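Local coordinates for protein alanine glyoxylate transaminase (Thermococcus litoralis, PDB 2ZC0) that probably transfers the amino group of alanine to glyoxylate, with pyridoxal 5'-phosphate as cofactor, at residues Thr180-Gln185 with Ile211-Ala216; Lys206-Ile211 with Glu236-Val241. One frame throughout, in Å; residues are numbered along the deposited sequence.

Contact 1. Residues Thr180-Gln185 with Ile211-Ala216; sequences TIPTGQ and IIEDTA. With PMP (4'-deoxy-4'-aminopyridoxal-5'-phosphate), chain F.
Thr180 O accepts a nearly straight hydrogen bond of 2.8 Å from Asp214 N, with a weaker CA-H...O contact from Glu213 beside it. With the bond from Thr180 N to Ile212 O, 3.1 Å, this gives the alternating pattern of parallel strands, here near the end of strand 175-180 in the large sheet of a fold type I aminotransferase. Beyond Thr180 the chain leaves the sheet and loops past the cofactor. Ile181 and Asp214 lie side by side and point the same way, Ile181 CG1 being 3.8 Å from Asp214 CB. Both reach the bound 4'-deoxy-4'-aminopyridoxal-5'-phosphate: Ile181 CD1 touches its C2A methyl at 3.6 Å, while Asp214, whose CG is anti to the backbone N (chi1 -165°), brings OD1 to 2.7 Å from the ring nitrogen N1. As in related transaminases, an aspartate in this place probably favours a protonated pyridine ring. Each oxygen of the carboxylate has a further partner: Tyr179 OH hydrogen-bonds to OD1, and Ala216 N closes an Asx turn onto OD2 at 3.1 Å. On the other face of the sheet, Thr180 and Glu213 side chains diverge from the pocket. Thr180 OG1 bonds to Glu128, and the Glu213 carboxylate takes the backbone N-H groups of Leu230 and Lys231. The Pro182 ring leans across the Glu213 chain, CG against OE1. A water bridges Thr183, in the loop after strand 175-180, to Asp214 on strand 210-214, accepting from Thr183 N at 3.0 Å and lying 2.7 Å from Asp214 O.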
ATOM      1  N   THR A 180      -8.731 -22.404   3.787  1.00 32.74           N
ATOM      2  CA  THR A 180      -8.803 -23.850   3.650  1.00 36.34           C
ATOM      3  C   THR A 180     -10.041 -24.314   2.881  1.00 36.28           C
ATOM      4  O   THR A 180     -11.092 -23.674   2.923  1.00 37.00           O
ATOM      5  CB  THR A 180      -8.791 -24.531   5.050  1.00 35.81           C
ATOM      6  OG1 THR A 180      -9.045 -25.936   4.913  1.00 36.54           O
ATOM      7  CG2 THR A 180      -9.858 -23.921   5.945  1.00 36.48           C
ATOM      8  N   ILE A 181      -9.888 -25.429   2.172  1.00 36.37           N
ATOM      9  CA  ILE A 181     -10.956 -26.053   1.391  1.00 36.69           C
ATOM     10  C   ILE A 181     -11.063 -27.469   1.986  1.00 38.73           C
ATOM     11  O   ILE A 181     -10.551 -28.437   1.420  1.00 38.71           O
ATOM     12  CB  ILE A 181     -10.551 -26.172  -0.098  1.00 35.62           C
ATOM     13  CG1 ILE A 181      -9.967 -24.833  -0.585  1.00 36.70           C
ATOM     14  CG2 ILE A 181     -11.759 -26.600  -0.935  1.00 36.42           C
ATOM     15  CD1 ILE A 181      -9.337 -24.872  -1.974  1.00 28.59           C
ATOM     16  N   PRO A 182     -11.725 -27.599   3.149  1.00 39.65           N
ATOM     17  CA  PRO A 182     -11.894 -28.887   3.840  1.00 39.19           C
ATOM     18  C   PRO A 182     -12.475 -30.052   3.034  1.00 38.94           C
ATOM     19  O   PRO A 182     -11.945 -31.159   3.090  1.00 39.49           O
ATOM     20  CB  PRO A 182     -12.769 -28.518   5.046  1.00 39.53           C
ATOM     21  CG  PRO A 182     -12.415 -27.063   5.292  1.00 38.91           C
ATOM     22  CD  PRO A 182     -12.404 -26.519   3.891  1.00 38.09           C
ATOM     23  N   THR A 183     -13.544 -29.813   2.282  1.00 37.77           N
ATOM     24  CA  THR A 183     -14.172 -30.889   1.521  1.00 37.65           C
ATOM     25  C   THR A 183     -13.995 -30.859  -0.002  1.00 39.71           C
ATOM     26  O   THR A 183     -14.288 -29.842  -0.664  1.00 36.93           O
ATOM     27  CB  THR A 183     -15.678 -30.957   1.830  1.00 37.93           C
ATOM     28  OG1 THR A 183     -15.869 -31.112   3.240  1.00 40.04           O
ATOM     29  CG2 THR A 183     -16.317 -32.133   1.114  1.00 37.87           C
ATOM     30  N   GLY A 184     -13.530 -31.997  -0.534  1.00 37.58           N
ATOM     31  CA  GLY A 184     -13.300 -32.153  -1.961  1.00 37.94           C
ATOM     32  C   GLY A 184     -12.467 -31.016  -2.531  1.00 37.33           C
ATOM     33  O   GLY A 184     -12.881 -30.336  -3.475  1.00 38.61           O
ATOM     34  N   GLN A 185     -11.281 -30.824  -1.970  1.00 36.63           N
ATOM     35  CA  GLN A 185     -10.391 -29.745  -2.380  1.00 39.64           C
ATOM     36  C   GLN A 185     -10.025 -29.712  -3.856  1.00 41.32           C
ATOM     37  O   GLN A 185      -9.951 -30.738  -4.531  1.00 42.25           O
ATOM     38  CB  GLN A 185      -9.074 -29.785  -1.575  1.00 37.40           C
ATOM     39  CG  GLN A 185      -8.292 -28.465  -1.611  1.00 36.42           C
ATOM     40  CD  GLN A 185      -6.792 -28.631  -1.827  1.00 36.89           C
ATOM     41  OE1 GLN A 185      -6.358 -29.186  -2.833  1.00 37.66           O
ATOM     42  NE2 GLN A 185      -5.997 -28.133  -0.889  1.00 38.16           N
ATOM     43  N   ILE A 211     -10.213 -17.995  10.058  1.00 33.84           N
ATOM     44  CA  ILE A 211     -10.193 -19.072   9.071  1.00 31.97           C
ATOM     45  C   ILE A 211     -11.253 -18.814   8.032  1.00 30.20           C
ATOM     46  O   ILE A 211     -12.411 -18.632   8.378  1.00 33.78           O
ATOM     47  CB  ILE A 211     -10.541 -20.454   9.732  1.00 31.29           C
ATOM     48  CG1 ILE A 211      -9.437 -20.889  10.684  1.00 31.32           C
ATOM     49  CG2 ILE A 211     -10.802 -21.503   8.659  1.00 27.03           C
ATOM     50  CD1 ILE A 211      -9.847 -22.072  11.579  1.00 33.45           C
ATOM     51  N   ILE A 212     -10.856 -18.792   6.767  1.00 31.23           N
ATOM     52  CA  ILE A 212     -11.800 -18.610   5.664  1.00 28.85           C
ATOM     53  C   ILE A 212     -12.010 -20.012   5.092  1.00 30.13           C
ATOM     54  O   ILE A 212     -11.099 -20.572   4.483  1.00 29.02           O
ATOM     55  CB  ILE A 212     -11.224 -17.735   4.537  1.00 27.45           C
ATOM     56  CG1 ILE A 212     -10.956 -16.312   5.047  1.00 29.78           C
ATOM     57  CG2 ILE A 212     -12.170 -17.750   3.364  1.00 19.00           C
ATOM     58  CD1 ILE A 212     -10.449 -15.386   3.967  1.00 27.90           C
ATOM     59  N   GLU A 213     -13.204 -20.561   5.293  1.00 31.37           N
ATOM     60  CA  GLU A 213     -13.563 -21.902   4.836  1.00 32.19           C
ATOM     61  C   GLU A 213     -14.262 -21.893   3.479  1.00 31.80           C
ATOM     62  O   GLU A 213     -15.354 -21.341   3.340  1.00 32.68           O
ATOM     63  CB  GLU A 213     -14.471 -22.579   5.893  1.00 33.58           C
ATOM     64  CG  GLU A 213     -15.039 -23.959   5.517  1.00 38.16           C
ATOM     65  CD  GLU A 213     -15.734 -24.683   6.688  1.00 39.92           C
ATOM     66  OE1 GLU A 213     -15.730 -25.933   6.694  1.00 42.34           O
ATOM     67  OE2 GLU A 213     -16.287 -24.017   7.587  1.00 38.01           O
ATOM     68  N   ASP A 214     -13.636 -22.529   2.493  1.00 31.66           N
ATOM     69  CA  ASP A 214     -14.185 -22.613   1.146  1.00 32.97           C
ATOM     70  C   ASP A 214     -15.053 -23.869   1.062  1.00 33.89           C
ATOM     71  O   ASP A 214     -14.551 -24.981   1.152  1.00 35.79           O
ATOM     72  CB  ASP A 214     -13.033 -22.666   0.145  1.00 31.35           C
ATOM     73  CG  ASP A 214     -13.469 -22.394  -1.274  1.00 29.38           C
ATOM     74  OD1 ASP A 214     -12.657 -21.821  -2.020  1.00 31.36           O
ATOM     75  OD2 ASP A 214     -14.591 -22.761  -1.660  1.00 30.76           O
ATOM     76  N   THR A 215     -16.356 -23.660   0.885  1.00 35.58           N
ATOM     77  CA  THR A 215     -17.362 -24.721   0.820  1.00 34.65           C
ATOM     78  C   THR A 215     -17.864 -24.998  -0.603  1.00 36.24           C
ATOM     79  O   THR A 215     -19.003 -25.436  -0.799  1.00 36.53           O
ATOM     80  CB  THR A 215     -18.587 -24.345   1.684  1.00 35.65           C
ATOM     81  OG1 THR A 215     -19.180 -23.139   1.165  1.00 36.61           O
ATOM     82  CG2 THR A 215     -18.179 -24.118   3.123  1.00 30.07           C
ATOM     83  N   ALA A 216     -17.015 -24.740  -1.589  1.00 36.13           N
ATOM     84  CA  ALA A 216     -17.379 -24.950  -2.987  1.00 37.92           C
ATOM     85  C   ALA A 216     -17.878 -26.360  -3.318  1.00 38.55           C
ATOM     86  O   ALA A 216     -18.771 -26.523  -4.149  1.00 40.48           O
ATOM     87  CB  ALA A 216     -16.198 -24.596  -3.891  1.00 37.16           C
TER
HETATM   88  N1  PMP F 409     -13.412 -22.188  -4.580  1.00 61.96           N
HETATM   89  C2  PMP F 409     -12.877 -23.296  -5.139  1.00 61.40           C
HETATM   90  C2A PMP F 409     -12.023 -24.184  -4.231  1.00 59.78           C
HETATM   91  C3  PMP F 409     -13.105 -23.620  -6.504  1.00 60.96           C
HETATM   92  O3  PMP F 409     -12.535 -24.765  -7.044  1.00 59.18           O
HETATM   93  C4  PMP F 409     -13.920 -22.734  -7.303  1.00 61.56           C
HETATM   94  C4A PMP F 409     -14.165 -23.093  -8.781  1.00 61.44           C
HETATM   95  N4A PMP F 409     -13.642 -22.096  -9.715  1.00 66.22           N
HETATM   96  C5  PMP F 409     -14.503 -21.484  -6.613  1.00 60.83           C
HETATM   97  C6  PMP F 409     -14.210 -21.264  -5.246  1.00 61.04           C
HETATM   98  C5A PMP F 409     -15.391 -20.462  -7.348  1.00 58.98           C
HETATM   99  O4P PMP F 409     -16.336 -20.961  -7.640  1.00 56.06           O
HETATM  100  P   PMP F 409     -17.380 -19.884  -8.379  1.00 48.16           P
HETATM  101  O1P PMP F 409     -18.981 -19.429  -7.472  1.00 57.73           O
HETATM  102  O2P PMP F 409     -17.909 -20.755  -9.995  1.00 56.02           O
HETATM  103  O3P PMP F 409     -16.590 -18.312  -8.822  1.00 56.25           O
HETATM  104  O   HOH W   1     -15.359 -27.379   2.149  1.00 35.23           O
HETATM  105  O   HOH W   2     -15.348 -27.161  -0.783  1.00 46.65           O

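Contact 2. Residues Lys206-Ile211 with Glu236-Val241; sequences KYDLLI and EGRVIV
Arg238 grips one oxygen of Asp208 end-on, NH2 at 2.8 Å and NH1 at 2.9 Å from OD1, in a salt bridge that ties the end of helix 194-207 to the start of strand 239-244. OD1 lies in the guanidinium plane, but the carboxylate is turned 74° against it, so that NH2 uses the anti lone pair of OD1 while NH1 comes from above the carboxylate plane. The chain of Arg238, extended from CG to NE, passes alongside Leu209 O, and NH2 reaches that carbonyl too, from above its plane, at 3.2 Å. NE meets Glu236 OE2 at 2.8 Å, which completes a three-residue charge network. A leucine in place of Arg238 would probably take a donor from Leu209 O and leave Glu236 OE2 and Asp208 OD1 without their shared cationic partner, though Lys5 of the third subunit would still pair with Asp208 OD2. Tyr6 of the second subunit also binds Asp208, which places this network at a subunit boundary.

Backbone bonds continue the join: Ile211 N donates to Arg238 O at 2.8 Å and Ile240 N to Ile211 O at 2.7 Å. Apolar packing is lighter. Ile211 and Val239 meet CB to CB at 4.0 Å on the face lined by helix 194-207, and Leu210 CD2 approaches Ile240 CD1 at 4.2 Å.

Asp208 is the C-prime residue of the Schellman motif that ends the helix. The chain then enters strand 210-214, which pairs in parallel with strand 239-244; this is the helix-to-strand half of a beta-alpha-beta crossover, as in the large domain of aminotransferases of this family.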
ATOM      1  N   LYS A 206      -6.000 -20.938  19.618  1.00 46.14           N
ATOM      2  CA  LYS A 206      -4.745 -20.853  20.357  1.00 45.96           C
ATOM      3  C   LYS A 206      -3.862 -19.703  19.895  1.00 44.35           C
ATOM      4  O   LYS A 206      -3.202 -19.062  20.701  1.00 43.62           O
ATOM      5  CB  LYS A 206      -3.975 -22.180  20.232  1.00 47.72           C
ATOM      6  CG  LYS A 206      -2.635 -22.193  20.952  1.00 49.28           C
ATOM      7  CD  LYS A 206      -1.985 -23.562  20.881  1.00 50.85           C
ATOM      8  CE  LYS A 206      -0.637 -23.578  21.589  1.00 51.10           C
ATOM      9  NZ  LYS A 206      -0.003 -24.935  21.495  1.00 53.03           N
ATOM     10  N   TYR A 207      -3.837 -19.446  18.595  1.00 44.38           N
ATOM     11  CA  TYR A 207      -3.015 -18.363  18.070  1.00 43.40           C
ATOM     12  C   TYR A 207      -3.824 -17.140  17.680  1.00 42.86           C
ATOM     13  O   TYR A 207      -3.274 -16.152  17.190  1.00 44.62           O
ATOM     14  CB  TYR A 207      -2.209 -18.870  16.881  1.00 42.73           C
ATOM     15  CG  TYR A 207      -1.169 -19.890  17.279  1.00 42.51           C
ATOM     16  CD1 TYR A 207       0.057 -19.491  17.816  1.00 41.75           C
ATOM     17  CD2 TYR A 207      -1.425 -21.256  17.164  1.00 43.59           C
ATOM     18  CE1 TYR A 207       1.004 -20.431  18.230  1.00 43.76           C
ATOM     19  CE2 TYR A 207      -0.482 -22.205  17.579  1.00 43.33           C
ATOM     20  CZ  TYR A 207       0.722 -21.780  18.108  1.00 42.77           C
ATOM     21  OH  TYR A 207       1.646 -22.702  18.515  1.00 47.87           O
ATOM     22  N   ASP A 208      -5.131 -17.204  17.909  1.00 42.06           N
ATOM     23  CA  ASP A 208      -6.020 -16.091  17.588  1.00 40.35           C
ATOM     24  C   ASP A 208      -5.883 -15.721  16.115  1.00 39.37           C
ATOM     25  O   ASP A 208      -5.324 -14.684  15.758  1.00 39.08           O
ATOM     26  CB  ASP A 208      -5.702 -14.894  18.485  1.00 41.80           C
ATOM     27  CG  ASP A 208      -6.709 -13.760  18.335  1.00 46.60           C
ATOM     28  OD1 ASP A 208      -7.860 -14.013  17.892  1.00 42.91           O
ATOM     29  OD2 ASP A 208      -6.342 -12.612  18.678  1.00 49.67           O
ATOM     30  N   LEU A 209      -6.404 -16.601  15.267  1.00 37.58           N
ATOM     31  CA  LEU A 209      -6.368 -16.425  13.826  1.00 36.01           C
ATOM     32  C   LEU A 209      -7.782 -16.593  13.281  1.00 34.23           C
ATOM     33  O   LEU A 209      -8.659 -17.141  13.945  1.00 32.67           O
ATOM     34  CB  LEU A 209      -5.426 -17.469  13.196  1.00 36.17           C
ATOM     35  CG  LEU A 209      -3.934 -17.391  13.571  1.00 36.31           C
ATOM     36  CD1 LEU A 209      -3.180 -18.637  13.116  1.00 33.84           C
ATOM     37  CD2 LEU A 209      -3.336 -16.159  12.933  1.00 37.05           C
ATOM     38  N   LEU A 210      -8.007 -16.093  12.074  1.00 34.80           N
ATOM     39  CA  LEU A 210      -9.306 -16.218  11.428  1.00 33.73           C
ATOM     40  C   LEU A 210      -9.128 -17.302  10.383  1.00 33.43           C
ATOM     41  O   LEU A 210      -8.017 -17.518   9.894  1.00 34.45           O
ATOM     42  CB  LEU A 210      -9.699 -14.892  10.769  1.00 34.91           C
ATOM     43  CG  LEU A 210     -10.840 -14.069  11.395  1.00 36.77           C
ATOM     44  CD1 LEU A 210     -10.788 -14.083  12.912  1.00 34.63           C
ATOM     45  CD2 LEU A 210     -10.744 -12.663  10.864  1.00 36.22           C
ATOM     46  N   ILE A 211     -10.213 -17.995  10.058  1.00 33.84           N
ATOM     47  CA  ILE A 211     -10.193 -19.072   9.071  1.00 31.97           C
ATOM     48  C   ILE A 211     -11.253 -18.814   8.032  1.00 30.20           C
ATOM     49  O   ILE A 211     -12.411 -18.632   8.378  1.00 33.78           O
ATOM     50  CB  ILE A 211     -10.541 -20.454   9.732  1.00 31.29           C
ATOM     51  CG1 ILE A 211      -9.437 -20.889  10.684  1.00 31.32           C
ATOM     52  CG2 ILE A 211     -10.802 -21.503   8.659  1.00 27.03           C
ATOM     53  CD1 ILE A 211      -9.847 -22.072  11.579  1.00 33.45           C
ATOM     54  N   GLU A 236     -16.370 -19.895  18.661  1.00 46.92           N
ATOM     55  CA  GLU A 236     -15.689 -18.640  18.931  1.00 45.87           C
ATOM     56  C   GLU A 236     -15.907 -17.642  17.793  1.00 44.70           C
ATOM     57  O   GLU A 236     -15.527 -16.479  17.907  1.00 45.40           O
ATOM     58  CB  GLU A 236     -14.197 -18.875  19.133  1.00 47.17           C
ATOM     59  CG  GLU A 236     -13.892 -19.817  20.266  1.00 50.09           C
ATOM     60  CD  GLU A 236     -12.417 -19.848  20.605  1.00 51.78           C
ATOM     61  OE1 GLU A 236     -12.027 -20.646  21.488  1.00 54.43           O
ATOM     62  OE2 GLU A 236     -11.652 -19.075  19.993  1.00 50.88           O
ATOM     63  N   GLY A 237     -16.520 -18.093  16.700  1.00 43.32           N
ATOM     64  CA  GLY A 237     -16.780 -17.204  15.576  1.00 41.91           C
ATOM     65  C   GLY A 237     -15.522 -16.765  14.842  1.00 42.15           C
ATOM     66  O   GLY A 237     -15.411 -15.611  14.419  1.00 41.45           O
ATOM     67  N   ARG A 238     -14.577 -17.690  14.693  1.00 40.16           N
ATOM     68  CA  ARG A 238     -13.315 -17.419  14.019  1.00 38.13           C
ATOM     69  C   ARG A 238     -13.322 -17.856  12.568  1.00 37.01           C
ATOM     70  O   ARG A 238     -12.304 -17.736  11.886  1.00 35.90           O
ATOM     71  CB  ARG A 238     -12.159 -18.140  14.708  1.00 39.98           C
ATOM     72  CG  ARG A 238     -11.831 -17.638  16.078  1.00 43.70           C
ATOM     73  CD  ARG A 238     -10.731 -18.475  16.710  1.00 43.61           C
ATOM     74  NE  ARG A 238     -10.282 -17.837  17.937  1.00 45.46           N
ATOM     75  CZ  ARG A 238      -9.680 -16.657  17.971  1.00 46.11           C
ATOM     76  NH1 ARG A 238      -9.307 -16.132  19.136  1.00 46.94           N
ATOM     77  NH2 ARG A 238      -9.428 -16.018  16.832  1.00 46.03           N
ATOM     78  N   VAL A 239     -14.424 -18.408  12.081  1.00 34.46           N
ATOM     79  CA  VAL A 239     -14.404 -18.787  10.686  1.00 33.23           C
ATOM     80  C   VAL A 239     -15.415 -18.013   9.856  1.00 32.68           C
ATOM     81  O   VAL A 239     -16.516 -17.648  10.307  1.00 30.10           O
ATOM     82  CB  VAL A 239     -14.515 -20.363  10.461  1.00 33.54           C
ATOM     83  CG1 VAL A 239     -14.495 -21.104  11.784  1.00 34.45           C
ATOM     84  CG2 VAL A 239     -15.703 -20.712   9.613  1.00 31.10           C
ATOM     85  N   ILE A 240     -14.995 -17.735   8.633  1.00 30.47           N
ATOM     86  CA  ILE A 240     -15.791 -16.997   7.675  1.00 33.52           C
ATOM     87  C   ILE A 240     -15.907 -17.941   6.505  1.00 33.06           C
ATOM     88  O   ILE A 240     -14.918 -18.548   6.127  1.00 34.66           O
ATOM     89  CB  ILE A 240     -15.018 -15.740   7.234  1.00 32.60           C
ATOM     90  CG1 ILE A 240     -14.792 -14.852   8.459  1.00 29.85           C
ATOM     91  CG2 ILE A 240     -15.721 -15.077   6.059  1.00 32.98           C
ATOM     92  CD1 ILE A 240     -13.910 -13.642   8.209  1.00 34.17           C
ATOM     93  N   VAL A 241     -17.090 -18.117   5.939  1.00 33.02           N
ATOM     94  CA  VAL A 241     -17.135 -19.015   4.805  1.00 34.70           C
ATOM     95  C   VAL A 241     -17.352 -18.273   3.501  1.00 35.80           C
ATOM     96  O   VAL A 241     -17.938 -17.186   3.469  1.00 35.60           O
ATOM     97  CB  VAL A 241     -18.218 -20.150   4.953  1.00 35.78           C
ATOM     98  CG1 VAL A 241     -18.764 -20.187   6.364  1.00 34.03           C
ATOM     99  CG2 VAL A 241     -19.301 -20.000   3.912  1.00 32.62           C
TER

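In the fold
The two contacts lie along one strand, 210-214, with their centres 14 Å apart. Contact 1 joins its cofactor end to the chain leaving strand 175-180, and contact 2 joins its beginning to strand 239-244, so the three parallel neighbours are stitched in the order 239-244, 210-214, 175-180. Ile211 belongs to both, and a probable hydrogen bond from Glu213 N to Ile240 O links them directly. Along the chain their segments alternate: 180-185, 206-211, 211-216, 236-241. Helix 194-207 is the crossover between strands 175-180 and 210-214. The sheet thus connects a buried cofactor pocket near the chain's centre to a rim that meets other subunits.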